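Local coordinates for protein beta-fructofuranosidase (Bifidobacterium adolescentis, PDB 6NOB) that probably hydrolyses terminal beta-fructofuranosyl residues from sugars such as sucrose, as a glycoside hydrolase of family 32, at residues A[128-133]-A[145-150]; A[139-144]-A[162-167]; A[374-379]-A[435-440]. One frame throughout, in Å; residues are numbered along the deposited sequence.

How the interactions relate
From the N terminus, the chain runs through 128-133 and reverses at 139-140; the returning strand 141-149 brings 145-150 back on 128-133, closing interaction 1 as a beta hairpin, and 162-167 on the next strand closes interaction 2. The two contacts cross along the sequence, share strand 141-149 and touch, Phe-145 lying against His-162. Together they lay three consecutive antiparallel strands side by side. Interaction 3 comes later, in series, closing a loop of 55 residues between 374-379 and 435-440. It touches interaction 1 where Asp-131 and Pro-132 pack on Cys-376 and Ala-437, but stays about 7 Å from interaction 2 at the nearest atoms. It joins strands of two different sheets.

Interaction 1. Residues A[128-133]-A[145-150]; sequences WMNDPN and FFQLNP. With PEG (di(hydroxyethyl)ether), chain G.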
loop_
_atom_site.group_PDB
_atom_site.type_symbol
_atom_site.label_atom_id
_atom_site.label_comp_id
_atom_site.label_asym_id
_atom_site.label_seq_id
_atom_site.Cartn_x
_atom_site.Cartn_y
_atom_site.Cartn_z
ATOM N N TRP A 128 -1.912 4.160 -12.015
ATOM C CA TRP A 128 -1.420 4.502 -10.684
ATOM C C TRP A 128 -2.126 3.701 -9.598
ATOM O O TRP A 128 -3.339 3.479 -9.664
ATOM C CB TRP A 128 -1.602 5.999 -10.408
ATOM C CG TRP A 128 -1.444 6.391 -8.960
ATOM C CD1 TRP A 128 -2.384 6.289 -7.971
ATOM C CD2 TRP A 128 -0.284 6.975 -8.349
ATOM N NE1 TRP A 128 -1.875 6.756 -6.783
ATOM C CE2 TRP A 128 -0.591 7.185 -6.988
ATOM C CE3 TRP A 128 0.983 7.334 -8.818
ATOM C CZ2 TRP A 128 0.324 7.739 -6.093
ATOM C CZ3 TRP A 128 1.890 7.885 -7.926
ATOM C CH2 TRP A 128 1.554 8.084 -6.581
ATOM N N MET A 129 -1.361 3.312 -8.575
ATOM C CA MET A 129 -1.890 2.653 -7.388
ATOM C C MET A 129 -1.106 3.111 -6.164
ATOM O O MET A 129 0.119 3.249 -6.232
ATOM C CB MET A 129 -1.802 1.126 -7.520
ATOM C CG MET A 129 -2.043 0.373 -6.216
ATOM S SD MET A 129 -1.783 -1.409 -6.345
ATOM C CE MET A 129 0.002 -1.503 -6.315
ATOM N N ASN A 130 -1.806 3.352 -5.046
ATOM C CA ASN A 130 -1.089 3.495 -3.779
ATOM C C ASN A 130 -1.635 2.570 -2.684
ATOM O O ASN A 130 -1.462 1.349 -2.777
ATOM C CB ASN A 130 -1.041 4.964 -3.307
ATOM C CG ASN A 130 -2.354 5.707 -3.462
ATOM O OD1 ASN A 130 -2.852 5.894 -4.570
ATOM N ND2 ASN A 130 -2.887 6.195 -2.347
ATOM N N ASP A 131 -2.286 3.126 -1.661
ATOM C CA ASP A 131 -2.475 2.427 -0.391
ATOM C C ASP A 131 -3.207 1.099 -0.577
ATOM O O ASP A 131 -4.163 1.023 -1.358
ATOM C CB ASP A 131 -3.289 3.283 0.582
ATOM C CG ASP A 131 -2.684 4.641 0.836
ATOM O OD1 ASP A 131 -1.738 5.042 0.125
ATOM O OD2 ASP A 131 -3.179 5.310 1.765
ATOM N N PRO A 132 -2.821 0.049 0.151
ATOM C CA PRO A 132 -3.675 -1.143 0.243
ATOM C C PRO A 132 -4.859 -0.881 1.159
ATOM O O PRO A 132 -4.734 -0.223 2.195
ATOM C CB PRO A 132 -2.738 -2.203 0.836
ATOM C CG PRO A 132 -1.768 -1.411 1.655
ATOM C CD PRO A 132 -1.570 -0.107 0.917
ATOM N N ASN A 133 -6.024 -1.400 0.767
ATOM C CA ASN A 133 -7.261 -1.165 1.497
ATOM C C ASN A 133 -8.012 -2.471 1.717
ATOM O O ASN A 133 -7.814 -3.459 1.006
ATOM C CB ASN A 133 -8.186 -0.182 0.758
ATOM C CG ASN A 133 -7.518 1.145 0.454
ATOM O OD1 ASN A 133 -7.798 1.769 -0.571
ATOM N ND2 ASN A 133 -6.641 1.591 1.345
ATOM N N PHE A 145 -7.791 -4.760 -1.640
ATOM C CA PHE A 145 -8.231 -3.549 -2.313
ATOM C C PHE A 145 -7.088 -2.543 -2.309
ATOM O O PHE A 145 -6.129 -2.669 -1.542
ATOM C CB PHE A 145 -9.471 -2.950 -1.639
ATOM C CG PHE A 145 -10.642 -3.897 -1.553
ATOM C CD1 PHE A 145 -10.746 -4.807 -0.511
ATOM C CD2 PHE A 145 -11.646 -3.866 -2.510
ATOM C CE1 PHE A 145 -11.824 -5.671 -0.432
ATOM C CE2 PHE A 145 -12.728 -4.728 -2.435
ATOM C CZ PHE A 145 -12.817 -5.630 -1.396
ATOM N N PHE A 146 -7.184 -1.542 -3.181
ATOM C CA PHE A 146 -6.102 -0.570 -3.239
ATOM C C PHE A 146 -6.569 0.733 -3.867
ATOM O O PHE A 146 -7.415 0.746 -4.766
ATOM C CB PHE A 146 -4.889 -1.115 -4.003
ATOM C CG PHE A 146 -5.210 -1.680 -5.359
ATOM C CD1 PHE A 146 -5.523 -3.024 -5.511
ATOM C CD2 PHE A 146 -5.172 -0.872 -6.487
ATOM C CE1 PHE A 146 -5.808 -3.548 -6.761
ATOM C CE2 PHE A 146 -5.449 -1.389 -7.741
ATOM C CZ PHE A 146 -5.770 -2.729 -7.879
ATOM N N GLN A 147 -5.997 1.827 -3.364
ATOM C CA GLN A 147 -6.163 3.137 -3.973
ATOM C C GLN A 147 -5.683 3.105 -5.418
ATOM O O GLN A 147 -4.596 2.598 -5.708
ATOM C CB GLN A 147 -5.373 4.172 -3.176
ATOM C CG GLN A 147 -5.891 4.407 -1.769
ATOM C CD GLN A 147 -7.199 5.169 -1.755
ATOM O OE1 GLN A 147 -7.211 6.397 -1.779
ATOM N NE2 GLN A 147 -8.310 4.442 -1.715
ATOM N N LEU A 148 -6.488 3.658 -6.325
ATOM C CA LEU A 148 -6.248 3.483 -7.751
ATOM C C LEU A 148 -6.673 4.724 -8.524
ATOM O O LEU A 148 -7.725 5.307 -8.251
ATOM C CB LEU A 148 -7.004 2.258 -8.283
ATOM C CG LEU A 148 -7.230 2.146 -9.792
ATOM C CD1 LEU A 148 -5.950 1.731 -10.507
ATOM C CD2 LEU A 148 -8.361 1.175 -10.097
ATOM N N ASN A 149 -5.849 5.114 -9.490
ATOM C CA ASN A 149 -6.231 6.101 -10.501
ATOM C C ASN A 149 -6.073 5.464 -11.872
ATOM O O ASN A 149 -4.931 5.293 -12.342
ATOM C CB ASN A 149 -5.379 7.367 -10.405
ATOM C CG ASN A 149 -5.492 8.240 -11.649
ATOM O OD1 ASN A 149 -6.562 8.354 -12.251
ATOM N ND2 ASN A 149 -4.380 8.854 -12.045
ATOM N N PRO A 150 -7.159 5.101 -12.556
ATOM C CA PRO A 150 -7.040 4.428 -13.853
ATOM C C PRO A 150 -6.816 5.356 -15.037
ATOM O O PRO A 150 -6.819 4.878 -16.175
ATOM C CB PRO A 150 -8.393 3.713 -13.978
ATOM C CG PRO A 150 -9.338 4.616 -13.271
ATOM C CD PRO A 150 -8.563 5.240 -12.132
HETATM C C1 PEG G . -5.104 8.990 -0.917
HETATM O O1 PEG G . -5.012 8.040 -1.940
HETATM C C2 PEG G . -5.508 8.270 0.367
HETATM O O2 PEG G . -4.696 8.730 1.409
HETATM C C3 PEG G . -3.354 8.356 1.284
HETATM C C4 PEG G . -2.777 8.160 2.685
HETATM O O4 PEG G . -3.841 8.086 3.595
#
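Gln-147 sets its CG beside the backbone N (chi1 -66°) and bends again at chi2 (-72°), which places its carboxamide between the side-chain amides of Asn-130 and Asn-133. NE2 donates to Asn-133 OD1 (3.0 Å), the two amide planes well out of line, and also to the backbone O of Ala-194, so this nitrogen is gripped twice. OE1 takes a hydrogen bond from O1 of the bound di(hydroxyethyl)ether at 2.7 Å. That same O1 accepts from Asn-130 ND2 at 2.8 Å, and the ligand thereby links the two amides across the strands. Below this bridge, Gln-147 CB lies 3.3 Å from Asn-130 ND2. The Asn-130 amide is fixed in rotation from both ends: its OD1 receives Trp-128 NE1 at 2.6 Å, and its ND2 reaches Asp-131 OD1 from above the carboxylate plane. Asp-131 OD2 is hydrogen-bonded to Ser-196.

A beta bulge makes this cluster possible. Asn-130 N bonds to Gln-147 O and Gln-147 N to Asp-131 O (2.8 Å), so one residue faces two. Asn-130 and Asp-131 therefore both turn to the side of Gln-147. On the other face, Met-129 SD sits over the Phe-146 ring, 3.8 Å from its centroid and offset toward the rim, a Met-aromatic contact. The sequence WMNDPN is a signature of family 32, whose aspartate is the nucleophile in characterised relatives; Asp-131 probably has that role here.

Beyond the pair, Met-129 bonds through its backbone to Asn-469 on the parallel strand 468-481, and Met-472 of that strand packs on Met-129, Pro-132 and Phe-146. Strand 145-149 is flanked in turn by strand 159-165, through backbone bonds of Phe-146 to Gly-161 and Leu-148 to His-159.

Interaction 2. Residues A[139-144]-A[162-167]; sequences QGRYHL and HAVSRD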
loop_
_atom_site.group_PDB
_atom_site.type_symbol
_atom_site.label_atom_id
_atom_site.label_comp_id
_atom_site.label_asym_id
_atom_site.label_seq_id
_atom_site.Cartn_x
_atom_site.Cartn_y
_atom_site.Cartn_z
ATOM N N GLN A 139 -14.333 -15.871 3.142
ATOM C CA GLN A 139 -14.822 -17.083 2.488
ATOM C C GLN A 139 -13.692 -17.819 1.771
ATOM O O GLN A 139 -13.793 -18.181 0.596
ATOM C CB GLN A 139 -15.971 -16.759 1.528
ATOM C CG GLN A 139 -17.290 -16.462 2.237
ATOM C CD GLN A 139 -18.353 -15.891 1.315
ATOM O OE1 GLN A 139 -18.143 -15.758 0.112
ATOM N NE2 GLN A 139 -19.505 -15.548 1.882
ATOM N N GLY A 140 -12.587 -18.017 2.492
ATOM C CA GLY A 140 -11.468 -18.789 2.000
ATOM C C GLY A 140 -10.452 -18.031 1.171
ATOM O O GLY A 140 -9.417 -18.610 0.816
ATOM N N ARG A 141 -10.699 -16.765 0.850
ATOM C CA ARG A 141 -9.804 -16.001 -0.004
ATOM C C ARG A 141 -9.286 -14.769 0.724
ATOM O O ARG A 141 -9.972 -14.192 1.573
ATOM C CB ARG A 141 -10.505 -15.569 -1.295
ATOM C CG ARG A 141 -11.047 -16.712 -2.134
ATOM C CD ARG A 141 -11.862 -16.176 -3.298
ATOM N NE ARG A 141 -12.935 -17.084 -3.688
ATOM C CZ ARG A 141 -12.877 -17.898 -4.736
ATOM N NH1 ARG A 141 -13.901 -18.693 -5.019
ATOM N NH2 ARG A 141 -11.794 -17.916 -5.505
ATOM N N TYR A 142 -8.059 -14.375 0.386
ATOM C CA TYR A 142 -7.497 -13.111 0.839
ATOM C C TYR A 142 -7.875 -12.020 -0.151
ATOM O O TYR A 142 -7.707 -12.189 -1.364
ATOM C CB TYR A 142 -5.976 -13.198 0.968
ATOM C CG TYR A 142 -5.493 -14.284 1.902
ATOM C CD1 TYR A 142 -5.470 -14.085 3.275
ATOM C CD2 TYR A 142 -5.053 -15.506 1.408
ATOM C CE1 TYR A 142 -5.026 -15.072 4.132
ATOM C CE2 TYR A 142 -4.607 -16.500 2.259
ATOM C CZ TYR A 142 -4.597 -16.277 3.620
ATOM O OH TYR A 142 -4.156 -17.260 4.473
ATOM N N HIS A 143 -8.384 -10.905 0.363
ATOM C CA HIS A 143 -8.873 -9.813 -0.465
ATOM C C HIS A 143 -7.962 -8.606 -0.316
ATOM O O HIS A 143 -7.679 -8.167 0.804
ATOM C CB HIS A 143 -10.309 -9.442 -0.094
ATOM C CG HIS A 143 -11.335 -10.361 -0.681
ATOM N ND1 HIS A 143 -12.076 -10.034 -1.796
ATOM C CD2 HIS A 143 -11.730 -11.604 -0.318
ATOM C CE1 HIS A 143 -12.892 -11.031 -2.088
ATOM N NE2 HIS A 143 -12.701 -11.996 -1.206
ATOM N N LEU A 144 -7.514 -8.074 -1.447
ATOM C CA LEU A 144 -6.655 -6.897 -1.490
ATOM C C LEU A 144 -7.357 -5.820 -2.308
ATOM O O LEU A 144 -7.518 -5.964 -3.526
ATOM C CB LEU A 144 -5.293 -7.239 -2.089
ATOM C CG LEU A 144 -4.372 -6.077 -2.455
ATOM C CD1 LEU A 144 -4.032 -5.248 -1.227
ATOM C CD2 LEU A 144 -3.111 -6.610 -3.110
ATOM N N HIS A 162 -9.222 -3.868 -6.887
ATOM C CA HIS A 162 -9.598 -5.071 -6.154
ATOM C C HIS A 162 -8.927 -6.292 -6.763
ATOM O O HIS A 162 -8.976 -6.493 -7.981
ATOM C CB HIS A 162 -11.123 -5.244 -6.149
ATOM C CG HIS A 162 -11.614 -6.299 -5.205
ATOM N ND1 HIS A 162 -12.901 -6.790 -5.247
ATOM C CD2 HIS A 162 -10.993 -6.957 -4.199
ATOM C CE1 HIS A 162 -13.052 -7.704 -4.305
ATOM N NE2 HIS A 162 -11.909 -7.824 -3.655
ATOM N N ALA A 163 -8.309 -7.106 -5.906
ATOM C CA ALA A 163 -7.685 -8.357 -6.310
ATOM C C ALA A 163 -7.889 -9.387 -5.210
ATOM O O ALA A 163 -8.045 -9.040 -4.036
ATOM C CB ALA A 163 -6.186 -8.184 -6.602
ATOM N N VAL A 164 -7.884 -10.661 -5.595
ATOM C CA VAL A 164 -8.177 -11.752 -4.677
ATOM C C VAL A 164 -7.113 -12.831 -4.832
ATOM O O VAL A 164 -6.495 -12.969 -5.892
ATOM C CB VAL A 164 -9.598 -12.312 -4.921
ATOM C CG1 VAL A 164 -9.625 -13.224 -6.145
ATOM C CG2 VAL A 164 -10.110 -13.023 -3.687
ATOM N N SER A 165 -6.885 -13.591 -3.762
ATOM C CA SER A 165 -5.801 -14.564 -3.767
ATOM C C SER A 165 -6.106 -15.686 -2.787
ATOM O O SER A 165 -6.797 -15.487 -1.785
ATOM C CB SER A 165 -4.461 -13.910 -3.403
ATOM O OG SER A 165 -3.495 -14.863 -2.992
ATOM N N ARG A 166 -5.564 -16.865 -3.086
ATOM C CA ARG A 166 -5.655 -18.014 -2.200
ATOM C C ARG A 166 -4.376 -18.265 -1.413
ATOM O O ARG A 166 -4.372 -19.135 -0.535
ATOM C CB ARG A 166 -6.007 -19.277 -3.000
ATOM C CG ARG A 166 -7.355 -19.229 -3.708
ATOM C CD ARG A 166 -7.719 -20.594 -4.283
ATOM N NE ARG A 166 -9.114 -20.675 -4.709
ATOM C CZ ARG A 166 -10.150 -20.773 -3.880
ATOM N NH1 ARG A 166 -9.959 -20.806 -2.568
ATOM N NH2 ARG A 166 -11.383 -20.842 -4.364
ATOM N N ASP A 167 -3.287 -17.540 -1.702
ATOM C CA ASP A 167 -2.022 -17.810 -1.029
ATOM C C ASP A 167 -1.251 -16.550 -0.650
ATOM O O ASP A 167 -0.094 -16.663 -0.225
ATOM C CB ASP A 167 -1.138 -18.716 -1.903
ATOM C CG ASP A 167 -0.782 -18.085 -3.244
ATOM O OD1 ASP A 167 -1.138 -16.911 -3.485
ATOM O OD2 ASP A 167 -0.141 -18.776 -4.065
#
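His-143 and His-162 meet rim to rim at the buried end of the pair, ND1 of the first and NE2 of the second joined by a nearly straight hydrogen bond of 2.9 Å. Val-164 tightens this end: its CG2, anti to the backbone N, rests over the centre of the His-143 ring, 3.8 Å from the centroid. The same methyl touches Arg-141 CB at 3.5 Å. Paired backbone bonds hold Tyr-142 to Ser-165 and Leu-144 to Ala-163, where Leu-144 N reaches Ala-163 O at 2.8 Å.

Toward solvent the contact slackens. Arg-166 brings NH2 over one face of the Arg-141 guanidinium, the planes 44° apart, and both turn to Asp-87, which makes a salt bridge with Arg-141 and a long, weak ion pair with Arg-166. A leucine in place of Arg-141 would probably leave Asp-87 without its salt-bridge partner, the pair to Arg-166 being too long to make up for it.

Where strand 162-165 ends, Ser-165 OG accepts from Asp-167 N at 3.0 Å, an ST turn. This is a regular antiparallel beta hairpin, the second and third strands of a four-stranded propeller blade as found in family 32 enzymes.

Interaction 3. Residues A[374-379]-A[435-440]; sequences YECPDL and YYATQS
Glu-375 and Cys-376 form the Glu-Cys pair recognised in family 32, and here the chain turns a corner against Ala-437 on strand 435-440. Cys-376 SG rests on Ala-437, 3.6 Å from its CB, while its backbone N is held by Asp-269. Glu-375 ends with OE1 at the edge of the Tyr-436 ring. This OE1 is modelled implausibly close to the Tyr-436 hydroxyl, so that detail is doubtful; OE2 forms a salt bridge with Arg-268.

Between the two strands, water takes the place of direct backbone bonds. One molecule donates to both Pro-377 O (2.9 Å) and Thr-438 O (2.8 Å). Another gives a hydrogen bond to Cys-376 O at 2.8 Å and touches Thr-438 OG1 only weakly.

Farther along, the strands are joined directly. Asp-378 has CG anti to its own N (chi1 -154°), a torsion that carries OD2 over to Ser-440. This oxygen accepts Ser-440 N at 3.0 Å, nearly in line with its C-O bond, and Ser-440 OG at 2.9 Å from above the carboxylate plane. Arg-448 in turn bonds to Ser-440 OG.

The touching parts of the two segments, 375-378 and 436-440, run 23° apart but lie in separate sheets. They belong to the inner strands of neighbouring blades, which in the five-bladed beta-propeller of family 32 line the central pocket; Glu-375 probably matches the acid/base glutamate of its relatives.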
loop_
_atom_site.group_PDB
_atom_site.type_symbol
_atom_site.label_atom_id
_atom_site.label_comp_id
_atom_site.label_asym_id
_atom_site.label_seq_id
_atom_site.Cartn_x
_atom_site.Cartn_y
_atom_site.Cartn_z
ATOM N N TYR A 374 -1.131 12.265 10.984
ATOM C CA TYR A 374 -0.988 10.841 10.738
ATOM C C TYR A 374 -1.593 10.469 9.389
ATOM O O TYR A 374 -2.443 11.175 8.841
ATOM C CB TYR A 374 -1.675 10.028 11.837
ATOM C CG TYR A 374 -0.800 9.649 13.007
ATOM C CD1 TYR A 374 0.388 8.953 12.820
ATOM C CD2 TYR A 374 -1.175 9.970 14.305
ATOM C CE1 TYR A 374 1.183 8.599 13.898
ATOM C CE2 TYR A 374 -0.388 9.619 15.386
ATOM C CZ TYR A 374 0.788 8.932 15.177
ATOM O OH TYR A 374 1.571 8.585 16.254
ATOM N N GLU A 375 -1.141 9.335 8.860
ATOM C CA GLU A 375 -1.778 8.688 7.725
ATOM C C GLU A 375 -1.756 7.183 7.953
ATOM O O GLU A 375 -0.787 6.646 8.497
ATOM C CB GLU A 375 -1.084 9.044 6.401
ATOM C CG GLU A 375 -1.515 10.394 5.832
ATOM C CD GLU A 375 -1.118 10.586 4.380
ATOM O OE1 GLU A 375 0.039 10.274 4.029
ATOM O OE2 GLU A 375 -1.966 11.053 3.590
ATOM N N CYS A 376 -2.842 6.516 7.560
ATOM C CA CYS A 376 -2.986 5.065 7.607
ATOM C C CYS A 376 -2.678 4.494 8.988
ATOM O O CYS A 376 -1.675 3.790 9.161
ATOM C CB CYS A 376 -2.087 4.414 6.551
ATOM S SG CYS A 376 -2.451 4.966 4.860
ATOM N N PRO A 377 -3.515 4.760 9.986
ATOM C CA PRO A 377 -3.279 4.212 11.322
ATOM C C PRO A 377 -3.765 2.772 11.423
ATOM O O PRO A 377 -4.465 2.254 10.552
ATOM C CB PRO A 377 -4.103 5.134 12.220
ATOM C CG PRO A 377 -5.272 5.496 11.361
ATOM C CD PRO A 377 -4.735 5.586 9.945
ATOM N N ASP A 378 -3.378 2.131 12.521
ATOM C CA ASP A 378 -3.794 0.768 12.805
ATOM C C ASP A 378 -3.585 0.514 14.289
ATOM O O ASP A 378 -2.606 0.987 14.873
ATOM C CB ASP A 378 -3.011 -0.251 11.966
ATOM C CG ASP A 378 -3.779 -1.545 11.749
ATOM O OD1 ASP A 378 -4.741 -1.803 12.503
ATOM O OD2 ASP A 378 -3.423 -2.303 10.820
ATOM N N LEU A 379 -4.517 -0.217 14.893
ATOM C CA LEU A 379 -4.452 -0.548 16.311
ATOM C C LEU A 379 -4.884 -1.994 16.474
ATOM O O LEU A 379 -6.004 -2.353 16.101
ATOM C CB LEU A 379 -5.342 0.382 17.143
ATOM C CG LEU A 379 -5.238 0.257 18.663
ATOM C CD1 LEU A 379 -3.880 0.741 19.153
ATOM C CD2 LEU A 379 -6.362 1.027 19.331
ATOM N N TYR A 435 8.464 2.616 2.030
ATOM C CA TYR A 435 7.528 1.637 2.569
ATOM C C TYR A 435 6.471 2.405 3.351
ATOM O O TYR A 435 6.747 2.925 4.437
ATOM C CB TYR A 435 8.265 0.626 3.443
ATOM C CG TYR A 435 7.386 -0.420 4.084
ATOM C CD1 TYR A 435 6.977 -1.543 3.374
ATOM C CD2 TYR A 435 6.985 -0.300 5.408
ATOM C CE1 TYR A 435 6.180 -2.512 3.960
ATOM C CE2 TYR A 435 6.196 -1.265 6.005
ATOM C CZ TYR A 435 5.792 -2.368 5.276
ATOM O OH TYR A 435 5.000 -3.325 5.868
ATOM N N TYR A 436 5.267 2.499 2.792
ATOM C CA TYR A 436 4.292 3.476 3.249
ATOM C C TYR A 436 2.901 2.862 3.275
ATOM O O TYR A 436 2.647 1.811 2.680
ATOM C CB TYR A 436 4.304 4.718 2.344
ATOM C CG TYR A 436 3.701 5.953 2.967
ATOM C CD1 TYR A 436 4.347 6.619 3.998
ATOM C CD2 TYR A 436 2.486 6.456 2.517
ATOM C CE1 TYR A 436 3.798 7.748 4.571
ATOM C CE2 TYR A 436 1.930 7.586 3.082
ATOM C CZ TYR A 436 2.590 8.226 4.110
ATOM O OH TYR A 436 2.042 9.352 4.680
ATOM N N ALA A 437 2.001 3.541 3.990
ATOM C CA ALA A 437 0.569 3.244 3.967
ATOM C C ALA A 437 0.283 1.804 4.393
ATOM O O ALA A 437 -0.432 1.061 3.719
ATOM C CB ALA A 437 -0.020 3.535 2.584
ATOM N N THR A 438 0.843 1.416 5.535
ATOM C CA THR A 438 0.652 0.062 6.036
ATOM C C THR A 438 -0.780 -0.146 6.507
ATOM O O THR A 438 -1.378 0.731 7.140
ATOM C CB THR A 438 1.607 -0.223 7.195
ATOM O OG1 THR A 438 1.441 0.780 8.206
ATOM C CG2 THR A 438 3.043 -0.221 6.717
ATOM N N GLN A 439 -1.330 -1.316 6.195
ATOM C CA GLN A 439 -2.560 -1.785 6.812
ATOM C C GLN A 439 -2.403 -3.264 7.117
ATOM O O GLN A 439 -1.761 -3.996 6.358
ATOM C CB GLN A 439 -3.788 -1.548 5.922
ATOM C CG GLN A 439 -5.101 -1.859 6.633
ATOM C CD GLN A 439 -6.322 -1.530 5.802
ATOM O OE1 GLN A 439 -7.055 -2.422 5.369
ATOM N NE2 GLN A 439 -6.558 -0.240 5.585
ATOM N N SER A 440 -2.978 -3.699 8.229
ATOM C CA SER A 440 -2.836 -5.070 8.686
ATOM C C SER A 440 -4.203 -5.724 8.831
ATOM O O SER A 440 -5.240 -5.060 8.824
ATOM C CB SER A 440 -2.076 -5.120 10.014
ATOM O OG SER A 440 -2.974 -5.132 11.109
HETATM O O HOH W 1 -0.831 1.169 9.753
HETATM O O HOH W 2 0.811 4.028 7.845
HETATM O O HOH W 3 -4.066 1.352 7.780
#